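Local coordinates for CRISPR pre-crRNA endoribonuclease Cas5d (Mannheimia succiniciproducens, PDB 3KG4), which is an endoribonuclease of the Cas5 family that cuts precursor CRISPR RNA without needing a metal cofactor, in bacterial defence against mobile genetic elements, at residues M191-I195 against V217-Y221. Residues are numbered along the deposited sequence; the frame is centred on the assembly and turned at random.
Sequences MLHDI and VPPFY
His193 reaches from its strand to the segment 217-221 and is gripped there in two ways. Its NE2 donates to Pro218 O at 2.8 Å; the N-H...O angle of 162° and an acceptor lying in the ring plane make this a straight, in-plane bond. Phe220 meets one face of the same imidazole: the planes stand at 90°, the centroids are 5.1 Å apart and CD1 lies 3.6 Å from His193 ND1, a T-shaped pair with the phenyl supplying the edge. With CG anti to the backbone N (chi1 -170°), the imidazole extends far enough for both. Val217 CG1 packs obliquely at 3.5 Å from His193 NE2, and Pro35 and Phe206 add further contacts to the histidine. His193 and Asp194 both pair with His204, forming a classic beta bulge in strand 186-195, an outermost strand of the antiparallel sheet, so the contact ties this sheet edge to the C-terminal tail that follows strand 214-216. The second bulge residue, Asp194, offers the tail mainly its CB, 3.4 Å from Phe220 CE1, while its carboxylate turns away to Arg39 in a salt bridge and to Ser36 and Ile195 N in hydrogen bonds. Packing thins on the solvent side: the exposed Pro218 ring comes no closer than 4.4 Å, CG to His193 CD2, and Pro219 directs its CB away from the strand.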
loop_
_atom_site.group_PDB
_atom_site.type_symbol
_atom_site.label_atom_id
_atom_site.label_comp_id
_atom_site.label_asym_id
_atom_site.label_seq_id
_atom_site.Cartn_x
_atom_site.Cartn_y
_atom_site.Cartn_z
ATOM N N MET A 191 13.614 -1.592 -3.494
ATOM C CA MET A 191 12.747 -1.259 -2.359
ATOM C C MET A 191 12.280 -2.576 -1.797
ATOM O O MET A 191 12.140 -3.549 -2.535
ATOM C CB MET A 191 11.488 -0.474 -2.797
ATOM C CG MET A 191 11.675 0.977 -3.246
ATOM S SD MET A 191 10.177 2.015 -3.445
ATOM C CE MET A 191 9.331 1.619 -1.810
ATOM N N LEU A 192 11.978 -2.592 -0.500
ATOM C CA LEU A 192 11.368 -3.757 0.108
ATOM C C LEU A 192 10.093 -4.095 -0.613
ATOM O O LEU A 192 9.288 -3.194 -0.832
ATOM C CB LEU A 192 11.026 -3.428 1.561
ATOM C CG LEU A 192 10.439 -4.617 2.325
ATOM C CD1 LEU A 192 11.596 -5.600 2.568
ATOM C CD2 LEU A 192 9.812 -4.084 3.635
ATOM N N HIS A 193 9.945 -5.358 -1.032
ATOM C CA HIS A 193 8.691 -5.875 -1.531
ATOM C C HIS A 193 7.900 -6.365 -0.274
ATOM O O HIS A 193 6.831 -5.854 0.057
ATOM C CB HIS A 193 8.948 -7.013 -2.497
ATOM C CG HIS A 193 7.742 -7.478 -3.259
ATOM N ND1 HIS A 193 6.478 -7.531 -2.708
ATOM C CD2 HIS A 193 7.611 -7.936 -4.526
ATOM C CE1 HIS A 193 5.614 -7.963 -3.611
ATOM N NE2 HIS A 193 6.278 -8.232 -4.723
ATOM N N ASP A 194 8.435 -7.352 0.420
ATOM C CA ASP A 194 7.803 -7.814 1.677
ATOM C C ASP A 194 8.789 -8.689 2.438
ATOM O O ASP A 194 9.858 -8.968 1.940
ATOM C CB ASP A 194 6.503 -8.601 1.366
ATOM C CG ASP A 194 5.331 -8.249 2.305
ATOM O OD1 ASP A 194 4.170 -8.193 1.790
ATOM O OD2 ASP A 194 5.572 -8.019 3.533
ATOM N N ILE A 195 8.405 -9.123 3.650
ATOM C CA ILE A 195 9.226 -9.983 4.522
ATOM C C ILE A 195 8.458 -11.283 4.833
ATOM O O ILE A 195 7.227 -11.261 4.931
ATOM C CB ILE A 195 9.550 -9.282 5.870
ATOM C CG1 ILE A 195 10.415 -8.043 5.639
ATOM C CG2 ILE A 195 10.321 -10.200 6.826
ATOM C CD1 ILE A 195 9.858 -6.776 6.300
ATOM N N VAL A 217 3.859 -3.986 -9.376
ATOM C CA VAL A 217 4.512 -4.786 -8.368
ATOM C C VAL A 217 4.571 -6.228 -8.850
ATOM O O VAL A 217 3.516 -6.855 -9.109
ATOM C CB VAL A 217 3.739 -4.709 -7.011
ATOM C CG1 VAL A 217 4.423 -5.601 -5.966
ATOM C CG2 VAL A 217 3.664 -3.275 -6.552
ATOM N N PRO A 218 5.793 -6.769 -9.002
ATOM C CA PRO A 218 5.876 -8.101 -9.559
ATOM C C PRO A 218 5.460 -9.145 -8.517
ATOM O O PRO A 218 5.487 -8.835 -7.299
ATOM C CB PRO A 218 7.356 -8.231 -9.911
ATOM C CG PRO A 218 8.054 -7.434 -8.863
ATOM C CD PRO A 218 7.135 -6.228 -8.666
ATOM N N PRO A 219 5.077 -10.357 -8.973
ATOM C CA PRO A 219 4.826 -11.494 -8.068
ATOM C C PRO A 219 5.924 -11.650 -7.031
ATOM O O PRO A 219 7.097 -11.586 -7.378
ATOM C CB PRO A 219 4.799 -12.709 -9.010
ATOM C CG PRO A 219 4.344 -12.176 -10.303
ATOM C CD PRO A 219 4.833 -10.716 -10.378
ATOM N N PHE A 220 5.538 -11.828 -5.771
ATOM C CA PHE A 220 6.483 -11.943 -4.655
ATOM C C PHE A 220 7.406 -13.147 -4.763
ATOM O O PHE A 220 8.594 -13.047 -4.456
ATOM C CB PHE A 220 5.741 -12.070 -3.317
ATOM C CG PHE A 220 6.660 -12.076 -2.142
ATOM C CD1 PHE A 220 7.170 -10.886 -1.657
ATOM C CD2 PHE A 220 7.059 -13.280 -1.541
ATOM C CE1 PHE A 220 8.049 -10.868 -0.595
ATOM C CE2 PHE A 220 7.930 -13.270 -0.450
ATOM C CZ PHE A 220 8.437 -12.069 0.012
ATOM N N TYR A 221 6.854 -14.288 -5.164
ATOM C CA TYR A 221 7.613 -15.555 -5.221
ATOM C C TYR A 221 8.399 -15.798 -6.522
ATOM O O TYR A 221 8.013 -15.348 -7.592
ATOM C CB TYR A 221 6.681 -16.741 -4.926
ATOM C CG TYR A 221 6.245 -16.731 -3.480
ATOM C CD1 TYR A 221 7.119 -17.138 -2.475
ATOM C CD2 TYR A 221 4.978 -16.271 -3.116
ATOM C CE1 TYR A 221 6.741 -17.110 -1.144
ATOM C CE2 TYR A 221 4.587 -16.244 -1.789
ATOM C CZ TYR A 221 5.476 -16.661 -0.806
ATOM O OH TYR A 221 5.097 -16.614 0.517
#